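Local coordinates for protein CalG4 (Micromonospora echinospora, PDB 3IA7) that is a two-domain protein of the GT-B glycosyltransferase fold, the kind that joins two Rossmann-like domains, and pairs with a second copy of itself, at residues P222-P227 against A231-V236. Numbering follows the deposited sequence.
Sequences PGWQPP and APVLLV. With CA (calcium ion), chain E.
W224 and V233 point at each other from opposite directions. The benzo end of the indole reaches the valine, and CH2 of W224 lies 4.1 Å from CG1 of V233. CG2 of V233 is as near to CH2 of W224, so the ring end meets both branches of the valine. CG1 comes in obliquely to the ring. The indole gets there because CG of W224 is anti to the backbone N (chi1 178°). One face of the indole is also covered from within its own segment: N of P226 sits 3.4 Å above the ring plane, toward the rim. The prolines extend the apolar row. CB of P226 rests 4.0 Å from CG2 of V233, which is thus shared between proline and tryptophan. Further out, CG of P227 meets CB of A231 at 4.2 Å, where the chain has turned back on itself.

No hydrogen bond joins 222-227 to 231-236. The polar groups look elsewhere. NE1 of W224 is hydrogen-bonded to E284, at the edge strand of the C-terminal sheet, and the ring also packs on V294 of helix 291-295. V233 begins strand 233-237, a central strand of this parallel sheet, and pairs through its backbone with R299.

Q225, next to the tryptophan, does not touch 231-236. Its chain bends at chi2 (-72°), and OE1 of Q225 binds the calcium ion at 2.4 Å. Two waters also bind the ion, as do H297 of the same chain and L42 and E46 of the second subunit. Across the contact the chemistry is apolar, while Q225, between W224 and P226, is a metal ligand. Packing against V233 sets the loop against the start of a core strand through apolar contacts alone, and the calcium ion bridges that loop to the second subunit.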
loop_
_atom_site.group_PDB
_atom_site.type_symbol
_atom_site.label_atom_id
_atom_site.label_comp_id
_atom_site.label_asym_id
_atom_site.label_seq_id
_atom_site.Cartn_x
_atom_site.Cartn_y
_atom_site.Cartn_z
ATOM N N PRO A 222 -2.052 5.590 10.990
ATOM C CA PRO A 222 -1.180 6.597 11.598
ATOM C C PRO A 222 -0.483 7.437 10.534
ATOM O O PRO A 222 0.570 7.032 10.005
ATOM C CB PRO A 222 -0.155 5.758 12.401
ATOM C CG PRO A 222 -0.722 4.353 12.457
ATOM C CD PRO A 222 -1.604 4.208 11.259
ATOM N N GLY A 223 -1.061 8.595 10.201
ATOM C CA GLY A 223 -0.508 9.430 9.139
ATOM C C GLY A 223 0.312 10.617 9.639
ATOM O O GLY A 223 -0.093 11.328 10.563
ATOM N N TRP A 224 1.461 10.834 9.012
ATOM C CA TRP A 224 2.302 11.991 9.305
ATOM C C TRP A 224 1.591 13.286 8.833
ATOM O O TRP A 224 0.959 13.278 7.779
ATOM C CB TRP A 224 3.638 11.803 8.587
ATOM C CG TRP A 224 4.611 12.928 8.736
ATOM C CD1 TRP A 224 5.645 13.020 9.648
ATOM C CD2 TRP A 224 4.646 14.135 7.962
ATOM N NE1 TRP A 224 6.334 14.214 9.459
ATOM C CE2 TRP A 224 5.733 14.919 8.451
ATOM C CE3 TRP A 224 3.864 14.639 6.911
ATOM C CZ2 TRP A 224 6.063 16.153 7.904
ATOM C CZ3 TRP A 224 4.192 15.872 6.376
ATOM C CH2 TRP A 224 5.278 16.614 6.879
ATOM N N GLN A 225 1.686 14.362 9.621
ATOM C CA GLN A 225 1.157 15.682 9.250
ATOM C C GLN A 225 2.290 16.754 9.316
ATOM O O GLN A 225 3.199 16.651 10.147
ATOM C CB GLN A 225 -0.017 16.088 10.170
ATOM C CG GLN A 225 -1.222 15.077 10.279
ATOM C CD GLN A 225 -2.099 15.023 8.981
ATOM O OE1 GLN A 225 -1.973 15.868 8.104
ATOM N NE2 GLN A 225 -2.964 14.012 8.874
ATOM N N PRO A 226 2.222 17.806 8.469
ATOM C CA PRO A 226 3.248 18.840 8.479
ATOM C C PRO A 226 3.091 19.707 9.754
ATOM O O PRO A 226 2.012 19.671 10.376
ATOM C CB PRO A 226 2.948 19.648 7.185
ATOM C CG PRO A 226 1.485 19.480 6.964
ATOM C CD PRO A 226 1.178 18.072 7.462
ATOM N N PRO A 227 4.142 20.463 10.134
ATOM C CA PRO A 227 4.085 21.295 11.342
ATOM C C PRO A 227 3.222 22.557 11.225
ATOM O O PRO A 227 2.809 23.074 12.244
ATOM C CB PRO A 227 5.551 21.677 11.582
ATOM C CG PRO A 227 6.133 21.710 10.207
ATOM C CD PRO A 227 5.459 20.540 9.489
ATOM N N ALA A 231 3.417 24.920 5.507
ATOM C CA ALA A 231 4.875 24.695 5.509
ATOM C C ALA A 231 5.311 24.055 4.181
ATOM O O ALA A 231 4.698 23.079 3.768
ATOM C CB ALA A 231 5.300 23.800 6.701
ATOM N N PRO A 232 6.349 24.598 3.506
ATOM C CA PRO A 232 6.872 23.941 2.304
ATOM C C PRO A 232 7.617 22.686 2.750
ATOM O O PRO A 232 8.458 22.758 3.664
ATOM C CB PRO A 232 7.858 24.966 1.726
ATOM C CG PRO A 232 7.593 26.257 2.471
ATOM C CD PRO A 232 7.105 25.832 3.820
ATOM N N VAL A 233 7.208 21.534 2.242
ATOM C CA VAL A 233 7.745 20.271 2.751
ATOM C C VAL A 233 8.637 19.656 1.649
ATOM O O VAL A 233 8.253 19.609 0.479
ATOM C CB VAL A 233 6.637 19.270 3.169
ATOM C CG1 VAL A 233 7.261 17.901 3.581
ATOM C CG2 VAL A 233 5.787 19.816 4.367
ATOM N N LEU A 234 9.819 19.193 2.051
ATOM C CA LEU A 234 10.684 18.422 1.192
ATOM C C LEU A 234 10.823 17.012 1.715
ATOM O O LEU A 234 11.125 16.811 2.915
ATOM C CB LEU A 234 12.064 19.087 1.102
ATOM C CG LEU A 234 13.163 18.324 0.316
ATOM C CD1 LEU A 234 12.874 18.187 -1.212
ATOM C CD2 LEU A 234 14.516 18.955 0.536
ATOM N N LEU A 235 10.628 16.018 0.839
ATOM C CA LEU A 235 11.004 14.636 1.183
ATOM C C LEU A 235 12.351 14.327 0.547
ATOM O O LEU A 235 12.555 14.546 -0.655
ATOM C CB LEU A 235 9.943 13.616 0.712
ATOM C CG LEU A 235 10.255 12.087 0.913
ATOM C CD1 LEU A 235 10.487 11.786 2.339
ATOM C CD2 LEU A 235 9.108 11.232 0.414
ATOM N N VAL A 236 13.250 13.808 1.344
ATOM C CA VAL A 236 14.549 13.370 0.879
ATOM C C VAL A 236 14.688 11.854 1.118
ATOM O O VAL A 236 14.515 11.360 2.249
ATOM C CB VAL A 236 15.714 14.055 1.644
ATOM C CG1 VAL A 236 17.066 13.524 1.077
ATOM C CG2 VAL A 236 15.609 15.574 1.530
HETATM CA CA CA E . -3.039 16.451 6.078
HETATM O O HOH W 1 -4.046 18.041 4.744
HETATM O O HOH W 2 -2.500 18.522 7.058
#